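Local atomic coordinates of putative Type I topoisomerase (Deinococcus radiodurans, PDB entry 3M4A), a protein that probably relaxes DNA as a type IB topoisomerase, breaking one strand, allowing passage and rejoining it without ATP. Residues Lys148-Ser153 with Gln157-Val162; Asp237-Gly242 with Asp276-Thr281; Ala247-Ala252 with Thr322-Ala327. All blocks are in the same frame, centred on the assembly; numbering follows the deposited sequence. Where two conformers were deposited one is given.

How the interactions relate
Helix 235-254 ties interactions 2 and 3 together: Asp237-Gly242 belongs to the former and Ala247-Ala252, further along, to the latter. Their centres are 15 Å apart, and they touch where Trp241 NE1 lies 2.9 Å from Glu325 OE2, a probable hydrogen bond. Interaction 1 precedes both in the chain and stands apart; its centre is 17 Å from that of interaction 2, with nearest atoms about 8 Å apart, and 27 Å from that of interaction 3. None touches the bound DNA, whose nearest atoms lie about 12, 14 and 10 Å from interactions 1, 2 and 3. Interactions 1 and 2 both belong to the type IB catalytic core.

Interaction 1 of 3, residues Lys148-Ser153 with Gln157-Val162; sequences KTYGLS and QRHVVV
Tyr150 and His159 form an edge-to-face aromatic pair that closes the loop between helix 141-147 and strand 160-163, an outer strand of a three-stranded antiparallel sheet. The evidence is geometric: the ring centroids of Tyr150 and His159 are 4.5 Å apart and the planes meet at 60°, so the arrangement is neither stacked nor fully perpendicular. His159 CE1 leads the approach. It sits above the middle of the Tyr150 face and comes within 3.4 Å of Tyr150 CD1, while His159 NE2 lies 3.7 Å from Tyr150 CE1. With its CG anti to the carbonyl carbon (chi1 -55°), Tyr150 turns a ring face to the short 3-10 turn Gln157-His159.

Arg158 adds a second, peripheral layer. Its CG stands between backbone N and carbonyl carbon, and from there the extended chain runs alongside the imidazole, bringing the centre of the guanidinium face over His159 NE2 and reaching the phenol end of Tyr150. There Arg158 NH2 is 3.6 Å from Tyr150 OH, a contact without a hydrogen bond, and the guanidinium and phenol planes are 85° apart. No hydrogen bond joins the two segments directly. Both are instead fixed to strand 166-172 by the backbone, Tyr150 bonding to Lys172 and His159 to Arg170.

The imidazole has its own polar tether, because His159 ND1 accepts the backbone N-H of Arg156. An accepting ND1 is consistent with a neutral ring protonated at NE2, and the adjoining guanidinium of Arg158 would probably disfavour a second proton. The polarised C-H at His159 CE1, aimed into the electron-rich phenol face, then probably supplies much of the attraction between the segments, a CH-pi contact led by CE1.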
loop_
_atom_site.group_PDB
_atom_site.type_symbol
_atom_site.label_atom_id
_atom_site.label_comp_id
_atom_site.label_asym_id
_atom_site.label_seq_id
_atom_site.Cartn_x
_atom_site.Cartn_y
_atom_site.Cartn_z
ATOM N N LYS A 148 5.161 11.924 20.949
ATOM C CA LYS A 148 6.118 12.794 20.264
ATOM C C LYS A 148 6.911 11.994 19.225
ATOM O O LYS A 148 8.125 12.161 19.066
ATOM C CB LYS A 148 7.050 13.491 21.274
ATOM C CG LYS A 148 6.328 14.066 22.486
ATOM C CD LYS A 148 5.259 15.060 22.082
ATOM C CE LYS A 148 4.735 15.868 23.273
ATOM N NZ LYS A 148 4.110 15.007 24.310
ATOM N N THR A 149 6.205 11.087 18.557
ATOM C CA THR A 149 6.742 10.363 17.405
ATOM C C THR A 149 5.736 10.488 16.259
ATOM O O THR A 149 4.567 10.844 16.474
ATOM C CB THR A 149 7.017 8.893 17.726
ATOM O OG1 THR A 149 5.798 8.258 18.101
ATOM C CG2 THR A 149 8.047 8.755 18.865
ATOM N N TYR A 150 6.197 10.207 15.040
ATOM C CA TYR A 150 5.464 10.580 13.839
ATOM C C TYR A 150 5.221 9.428 12.879
ATOM O O TYR A 150 5.921 8.420 12.919
ATOM C CB TYR A 150 6.209 11.694 13.117
ATOM C CG TYR A 150 6.486 12.879 13.996
ATOM C CD1 TYR A 150 7.711 13.021 14.638
ATOM C CD2 TYR A 150 5.509 13.833 14.215
ATOM C CE1 TYR A 150 7.960 14.106 15.456
ATOM C CE2 TYR A 150 5.748 14.925 15.023
ATOM C CZ TYR A 150 6.965 15.056 15.645
ATOM O OH TYR A 150 7.193 16.166 16.443
ATOM N N GLY A 151 4.176 9.595 12.070
ATOM C CA GLY A 151 3.839 8.709 10.974
ATOM C C GLY A 151 3.467 9.598 9.811
ATOM O O GLY A 151 3.551 10.806 9.913
ATOM N N LEU A 152 3.025 9.026 8.709
ATOM C CA LEU A 152 2.814 9.832 7.505
ATOM C C LEU A 152 1.880 11.031 7.738
ATOM O O LEU A 152 2.199 12.156 7.338
ATOM C CB LEU A 152 2.287 8.950 6.379
ATOM C CG LEU A 152 2.156 9.656 5.031
ATOM C CD1 LEU A 152 3.528 10.027 4.464
ATOM C CD2 LEU A 152 1.360 8.760 4.059
ATOM N N SER A 153 0.739 10.797 8.385
ATOM C CA SER A 153 -0.299 11.831 8.515
ATOM C C SER A 153 0.051 12.912 9.536
ATOM O O SER A 153 -0.604 13.951 9.582
ATOM C CB SER A 153 -1.664 11.223 8.817
ATOM O OG SER A 153 -1.741 10.682 10.118
ATOM N N GLN A 157 6.709 19.667 8.043
ATOM C CA GLN A 157 7.580 20.091 6.945
ATOM C C GLN A 157 9.057 19.870 7.237
ATOM O O GLN A 157 9.824 19.587 6.315
ATOM C CB GLN A 157 7.340 21.559 6.567
ATOM C CG GLN A 157 6.007 21.777 5.900
ATOM C CD GLN A 157 5.837 23.174 5.308
ATOM O OE1 GLN A 157 6.807 23.914 5.134
ATOM N NE2 GLN A 157 4.594 23.537 5.017
ATOM N N ARG A 158 9.463 19.955 8.518
ATOM C CA ARG A 158 10.865 19.795 8.901
ATOM C C ARG A 158 11.406 18.391 8.690
ATOM O O ARG A 158 12.615 18.164 8.773
ATOM C CB ARG A 158 11.083 20.209 10.367
ATOM C CG ARG A 158 10.666 19.191 11.400
ATOM C CD ARG A 158 11.097 19.638 12.781
ATOM N NE ARG A 158 10.524 18.807 13.841
ATOM C CZ ARG A 158 11.073 17.699 14.316
ATOM N NH1 ARG A 158 12.220 17.253 13.824
ATOM N NH2 ARG A 158 10.465 17.025 15.283
ATOM N N HIS A 159 10.509 17.458 8.375
ATOM C CA HIS A 159 10.859 16.063 8.218
ATOM C C HIS A 159 11.218 15.644 6.792
ATOM O O HIS A 159 11.513 14.468 6.565
ATOM C CB HIS A 159 9.691 15.198 8.661
ATOM C CG HIS A 159 9.474 15.188 10.138
ATOM N ND1 HIS A 159 8.219 15.239 10.711
ATOM C CD2 HIS A 159 10.355 15.131 11.156
ATOM C CE1 HIS A 159 8.346 15.183 12.027
ATOM N NE2 HIS A 159 9.630 15.108 12.320
ATOM N N VAL A 160 11.169 16.568 5.842
ATOM C CA VAL A 160 11.363 16.219 4.435
ATOM C C VAL A 160 12.249 17.220 3.724
ATOM O O VAL A 160 12.286 18.396 4.101
ATOM C CB VAL A 160 9.995 16.129 3.720
ATOM C CG1 VAL A 160 9.354 17.496 3.564
ATOM C CG2 VAL A 160 10.120 15.419 2.358
ATOM N N VAL A 161 12.961 16.742 2.701
ATOM C CA VAL A 161 13.704 17.618 1.770
ATOM C C VAL A 161 13.568 17.025 0.352
ATOM O O VAL A 161 13.491 15.811 0.189
ATOM C CB VAL A 161 15.201 17.789 2.176
ATOM C CG1 VAL A 161 15.999 16.524 1.936
ATOM C CG2 VAL A 161 15.835 18.992 1.435
ATOM N N VAL A 162 13.537 17.898 -0.647
ATOM C CA VAL A 162 13.446 17.510 -2.051
ATOM C C VAL A 162 14.722 17.968 -2.768
ATOM O O VAL A 162 15.103 19.132 -2.700
ATOM C CB VAL A 162 12.206 18.137 -2.722
ATOM C CG1 VAL A 162 12.062 17.671 -4.157
ATOM C CG2 VAL A 162 10.928 17.829 -1.911
#

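Interaction 2 of 3, residues Asp237-Gly242 with Asp276-Thr281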
loop_
_atom_site.group_PDB
_atom_site.type_symbol
_atom_site.label_atom_id
_atom_site.label_comp_id
_atom_site.label_asym_id
_atom_site.label_seq_id
_atom_site.Cartn_x
_atom_site.Cartn_y
_atom_site.Cartn_z
ATOM N N ASP A 237 -1.656 -3.396 4.899
ATOM C CA ASP A 237 -1.334 -4.250 3.761
ATOM C C ASP A 237 -0.223 -3.654 2.884
ATOM O O ASP A 237 0.512 -4.397 2.236
ATOM C CB ASP A 237 -2.581 -4.562 2.932
ATOM C CG ASP A 237 -3.547 -5.477 3.669
ATOM O OD1 ASP A 237 -3.160 -6.635 3.929
ATOM O OD2 ASP A 237 -4.673 -5.031 3.991
ATOM N N PHE A 238 -0.065 -2.336 2.863
ATOM C CA PHE A 238 1.065 -1.749 2.114
ATOM C C PHE A 238 2.406 -2.112 2.747
ATOM O O PHE A 238 3.413 -2.255 2.041
ATOM C CB PHE A 238 0.972 -0.229 2.044
ATOM C CG PHE A 238 -0.122 0.294 1.148
ATOM C CD1 PHE A 238 -0.100 0.042 -0.221
ATOM C CD2 PHE A 238 -1.140 1.074 1.671
ATOM C CE1 PHE A 238 -1.088 0.534 -1.049
ATOM C CE2 PHE A 238 -2.145 1.577 0.845
ATOM C CZ PHE A 238 -2.116 1.307 -0.522
ATOM N N ARG A 239 2.424 -2.284 4.069
ATOM C CA ARG A 239 3.662 -2.616 4.767
ATOM C C ARG A 239 4.012 -4.097 4.675
ATOM O O ARG A 239 5.172 -4.440 4.499
ATOM C CB ARG A 239 3.624 -2.129 6.218
ATOM C CG ARG A 239 3.886 -0.633 6.291
ATOM C CD ARG A 239 3.515 -0.038 7.633
ATOM N NE ARG A 239 4.262 -0.644 8.745
ATOM C CZ ARG A 239 5.516 -0.336 9.077
ATOM N NH1 ARG A 239 6.214 0.555 8.382
ATOM N NH2 ARG A 239 6.072 -0.928 10.127
ATOM N N THR A 240 3.009 -4.970 4.726
ATOM C CA THR A 240 3.246 -6.397 4.534
ATOM C C THR A 240 3.596 -6.705 3.056
ATOM O O THR A 240 4.561 -7.401 2.778
ATOM C CB THR A 240 2.043 -7.245 4.994
ATOM O OG1 THR A 240 0.865 -6.858 4.280
ATOM C CG2 THR A 240 1.807 -7.078 6.502
ATOM N N TRP A 241 2.839 -6.151 2.113
ATOM C CA TRP A 241 3.204 -6.266 0.694
ATOM C C TRP A 241 4.569 -5.644 0.422
ATOM O O TRP A 241 5.448 -6.279 -0.161
ATOM C CB TRP A 241 2.149 -5.600 -0.195
ATOM C CG TRP A 241 2.525 -5.532 -1.642
ATOM C CD1 TRP A 241 2.976 -4.424 -2.330
ATOM C CD2 TRP A 241 2.484 -6.599 -2.593
ATOM N NE1 TRP A 241 3.194 -4.741 -3.643
ATOM C CE2 TRP A 241 2.918 -6.071 -3.839
ATOM C CE3 TRP A 241 2.132 -7.953 -2.523
ATOM C CZ2 TRP A 241 3.010 -6.847 -4.993
ATOM C CZ3 TRP A 241 2.209 -8.722 -3.683
ATOM C CH2 TRP A 241 2.656 -8.176 -4.897
ATOM N N GLY A 242 4.764 -4.396 0.849
ATOM C CA GLY A 242 6.040 -3.713 0.609
ATOM C C GLY A 242 7.238 -4.331 1.291
ATOM O O GLY A 242 8.312 -4.415 0.690
ATOM N N ASP A 276 14.964 -2.524 9.244
ATOM C CA ASP A 276 15.392 -1.136 9.294
ATOM C C ASP A 276 14.490 -0.224 8.455
ATOM O O ASP A 276 14.111 0.863 8.880
ATOM C CB ASP A 276 16.838 -1.018 8.828
ATOM C CG ASP A 276 17.448 0.295 9.219
ATOM O OD1 ASP A 276 17.714 0.486 10.427
ATOM O OD2 ASP A 276 17.632 1.134 8.323
ATOM N N ASP A 277 14.149 -0.667 7.252
ATOM C CA ASP A 277 13.197 0.059 6.429
ATOM C C ASP A 277 11.851 0.270 7.132
ATOM O O ASP A 277 11.300 1.368 7.104
ATOM C CB ASP A 277 13.017 -0.693 5.111
ATOM C CG ASP A 277 12.090 0.007 4.179
ATOM O OD1 ASP A 277 12.569 0.758 3.295
ATOM O OD2 ASP A 277 10.870 -0.172 4.373
ATOM N N LEU A 278 11.323 -0.789 7.741
ATOM C CA LEU A 278 9.986 -0.748 8.357
ATOM C C LEU A 278 9.973 -0.122 9.756
ATOM O O LEU A 278 8.901 0.229 10.273
ATOM C CB LEU A 278 9.404 -2.154 8.452
ATOM C CG LEU A 278 9.065 -2.833 7.119
ATOM C CD1 LEU A 278 8.572 -4.257 7.340
ATOM C CD2 LEU A 278 8.007 -2.037 6.351
ATOM N N GLY A 279 11.148 0.011 10.358
ATOM C CA GLY A 279 11.257 0.545 11.718
ATOM C C GLY A 279 10.726 -0.422 12.765
ATOM O O GLY A 279 10.084 -0.017 13.744
ATOM N N ASN A 280 11.007 -1.705 12.566
ATOM C CA ASN A 280 10.589 -2.789 13.447
ATOM C C ASN A 280 11.774 -3.647 13.840
ATOM O O ASN A 280 12.831 -3.561 13.225
ATOM C CB ASN A 280 9.582 -3.683 12.733
ATOM C CG ASN A 280 8.213 -3.062 12.649
ATOM O OD1 ASN A 280 7.741 -2.758 11.577
ATOM N ND2 ASN A 280 7.575 -2.868 13.790
ATOM N N THR A 281 11.575 -4.505 14.828
ATOM C CA THR A 281 12.603 -5.465 15.198
ATOM C C THR A 281 12.676 -6.527 14.096
ATOM O O THR A 281 11.688 -6.767 13.403
ATOM C CB THR A 281 12.297 -6.127 16.555
ATOM O OG1 THR A 281 11.131 -6.949 16.453
ATOM C CG2 THR A 281 12.071 -5.054 17.624
HETATM O O HOH W 1 4.626 -1.681 13.073
#
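Arg239, on helix 235-254, reaches across to the C-terminal end of helix 260-278 and binds the carbonyl oxygen of Leu278, in the helical part of the type IB topoisomerase catalytic core. The helix stops just there: Gly279 is the first residue to leave helical geometry, with positive phi, and the chain then turns toward helix 282-289.

The stronger bond across the contact runs from Arg239 NH2 to Leu278 O at 3.1 Å, with an N-H...O angle of 158°. The oxygen lies in the guanidinium plane, whereas the donor is tilted out of the carbonyl plane and meets the C=O at 132°. Arg239 NH1 gives the same oxygen a weak second bond at 3.3 Å. Leu278 O thus receives two donors from one guanidinium. The main acceptor of Arg239 NH1 is the backbone oxygen of Arg135, whose own side chain pairs with Asp277 in a salt bridge; the NH1 bond to Leu278 O is secondary.

After an extended chi2, a bend at chi3 (60°) turns the guanidinium toward the helix end. Leu278 then supplies a nonpolar cover: its CD2 lies over the guanidinium near the rim, 3.7 Å from Arg239 NH1. Tyr289 of helix 282-289 touches both Arg239 and Leu278, and both residues are buried.

Asn280 is a less certain partner, since two conformers were deposited. In the one described, Asn280 OD1 approaches Arg239 NH2 to 2.9 Å near the guanidinium plane, but the angle is too poor for a hydrogen bond. Water 1 links the two more indirectly: in this conformer it accepts from Asn280 ND2 at 3.3 Å and, weakly, from Arg239 NH2 at 3.4 Å.

Interaction 3 of 3, residues Ala247-Ala252 with Thr322-Ala327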
loop_
_atom_site.group_PDB
_atom_site.type_symbol
_atom_site.label_atom_id
_atom_site.label_comp_id
_atom_site.label_asym_id
_atom_site.label_seq_id
_atom_site.Cartn_x
_atom_site.Cartn_y
_atom_site.Cartn_z
ATOM N N ALA A 247 12.104 -7.454 0.537
ATOM C CA ALA A 247 12.824 -8.695 0.808
ATOM C C ALA A 247 13.097 -9.479 -0.478
ATOM O O ALA A 247 14.223 -9.931 -0.721
ATOM C CB ALA A 247 12.061 -9.545 1.814
ATOM N N ALA A 248 12.082 -9.617 -1.318
ATOM C CA ALA A 248 12.238 -10.385 -2.553
ATOM C C ALA A 248 13.251 -9.731 -3.507
ATOM O O ALA A 248 14.074 -10.407 -4.132
ATOM C CB ALA A 248 10.878 -10.557 -3.232
ATOM N N GLU A 249 13.193 -8.408 -3.608
ATOM C CA GLU A 249 14.152 -7.640 -4.425
ATOM C C GLU A 249 15.560 -7.798 -3.913
ATOM O O GLU A 249 16.495 -8.040 -4.685
ATOM C CB GLU A 249 13.784 -6.162 -4.392
ATOM C CG GLU A 249 12.583 -5.815 -5.206
ATOM C CD GLU A 249 12.154 -4.357 -5.070
ATOM O OE1 GLU A 249 12.419 -3.716 -4.016
ATOM O OE2 GLU A 249 11.547 -3.858 -6.023
ATOM N N TYR A 250 15.699 -7.662 -2.600
ATOM C CA TYR A 250 16.980 -7.834 -1.934
ATOM C C TYR A 250 17.560 -9.203 -2.246
ATOM O O TYR A 250 18.683 -9.303 -2.676
ATOM C CB TYR A 250 16.817 -7.651 -0.438
ATOM C CG TYR A 250 18.089 -7.640 0.371
ATOM C CD1 TYR A 250 18.804 -6.452 0.568
ATOM C CD2 TYR A 250 18.552 -8.791 0.972
ATOM C CE1 TYR A 250 19.955 -6.425 1.330
ATOM C CE2 TYR A 250 19.712 -8.773 1.753
ATOM C CZ TYR A 250 20.405 -7.577 1.916
ATOM O OH TYR A 250 21.553 -7.554 2.694
ATOM N N LEU A 251 16.786 -10.262 -2.043
ATOM C CA LEU A 251 17.304 -11.602 -2.295
ATOM C C LEU A 251 17.681 -11.821 -3.771
ATOM O O LEU A 251 18.709 -12.439 -4.088
ATOM C CB LEU A 251 16.296 -12.645 -1.801
ATOM C CG LEU A 251 16.074 -12.673 -0.282
ATOM C CD1 LEU A 251 14.893 -13.557 0.111
ATOM C CD2 LEU A 251 17.354 -13.114 0.450
ATOM N N ALA A 252 16.871 -11.300 -4.689
ATOM C CA ALA A 252 17.154 -11.433 -6.122
ATOM C C ALA A 252 18.474 -10.739 -6.467
ATOM O O ALA A 252 19.289 -11.240 -7.262
ATOM C CB ALA A 252 16.014 -10.856 -6.942
ATOM N N THR A 322 4.616 -2.744 -10.752
ATOM C CA THR A 322 5.979 -2.565 -11.217
ATOM C C THR A 322 6.515 -3.930 -11.677
ATOM O O THR A 322 5.903 -4.973 -11.387
ATOM C CB THR A 322 6.892 -2.002 -10.125
ATOM O OG1 THR A 322 7.054 -2.980 -9.100
ATOM C CG2 THR A 322 6.308 -0.714 -9.529
ATOM N N ARG A 323 7.651 -3.931 -12.375
ATOM C CA ARG A 323 8.265 -5.175 -12.841
ATOM C C ARG A 323 8.476 -6.143 -11.673
ATOM O O ARG A 323 8.058 -7.311 -11.739
ATOM C CB ARG A 323 9.588 -4.882 -13.541
ATOM C CG ARG A 323 10.267 -6.075 -14.177
ATOM C CD ARG A 323 11.525 -5.636 -14.922
ATOM N NE ARG A 323 12.462 -6.733 -15.165
ATOM C CZ ARG A 323 13.588 -6.614 -15.871
ATOM N NH1 ARG A 323 13.926 -5.449 -16.427
ATOM N NH2 ARG A 323 14.384 -7.665 -16.031
ATOM N N SER A 324 9.054 -5.651 -10.579
ATOM C CA SER A 324 9.302 -6.519 -9.428
ATOM C C SER A 324 8.001 -6.947 -8.743
ATOM O O SER A 324 7.913 -8.065 -8.247
ATOM C CB SER A 324 10.244 -5.840 -8.424
ATOM O OG SER A 324 9.704 -4.602 -8.019
ATOM N N GLU A 325 6.986 -6.072 -8.699
ATOM C CA GLU A 325 5.694 -6.425 -8.109
ATOM C C GLU A 325 5.009 -7.553 -8.897
ATOM O O GLU A 325 4.408 -8.457 -8.312
ATOM C CB GLU A 325 4.760 -5.214 -8.037
ATOM C CG GLU A 325 5.041 -4.279 -6.892
ATOM C CD GLU A 325 4.064 -3.120 -6.824
ATOM O OE1 GLU A 325 3.716 -2.553 -7.893
ATOM O OE2 GLU A 325 3.653 -2.765 -5.697
ATOM N N GLY A 326 5.123 -7.483 -10.218
ATOM C CA GLY A 326 4.560 -8.495 -11.090
ATOM C C GLY A 326 5.219 -9.831 -10.840
ATOM O O GLY A 326 4.543 -10.854 -10.725
ATOM N N ALA A 327 6.539 -9.830 -10.757
ATOM C CA ALA A 327 7.267 -11.063 -10.488
ATOM C C ALA A 327 6.909 -11.606 -9.106
ATOM O O ALA A 327 6.769 -12.826 -8.932
ATOM C CB ALA A 327 8.758 -10.865 -10.641
#
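Glu249 and Ser324 join the C-terminal part of helix 235-254 to the first turn of helix 323-337 through one polar bridge. The contact is small, burying 72 Å² in all, although the backbones come fairly near each other, with Glu249 CA and Ser324 CA 7.1 Å apart.

The hydrogen bond across it is given by Ser324 OG to Glu249 OE2 at 2.8 Å. The hydroxyl meets that oxygen on its anti side, 21° out of the carboxylate plane. Glu249 attains this reach by holding its chain extended beyond CG (chi2 175°). Ser324 was deposited in two conformers, so the bond is established only for the one described.

Van der Waals contact accompanies the bond. Glu249 CG lies 4.0 Å from Ser324 CB, so the aliphatic part of the glutamate runs beside the serine methylene; the Ser324 side chain also touches Leu245, one turn earlier on helix 235-254. An alanine in place of Glu249 would probably leave the Ser324 hydroxyl without this acceptor and open a gap beside its CB.

Electrostatics probably help, since the carboxylate of Glu249 stands near the N-terminal end of helix 323-337, where the helix dipole should be favourable to negative charge.

Capping bonds within Thr322-Ala327 hold the first turn of the helix on which Ser324 sits. Thr322 N donates almost straight, at 172°, to Glu325 OE1 over 3.0 Å, and Glu325 N returns a bond to Thr322 OG1 at 3.1 Å. The other oxygen, Glu325 OE2, is engaged by His132 and by Trp241 of helix 235-254, giving the two helices a second polar link. Reciprocal side-chain to backbone bonds between the N-cap residue and the third residue beyond it are the signature of a capping box, here opening helix 323-337.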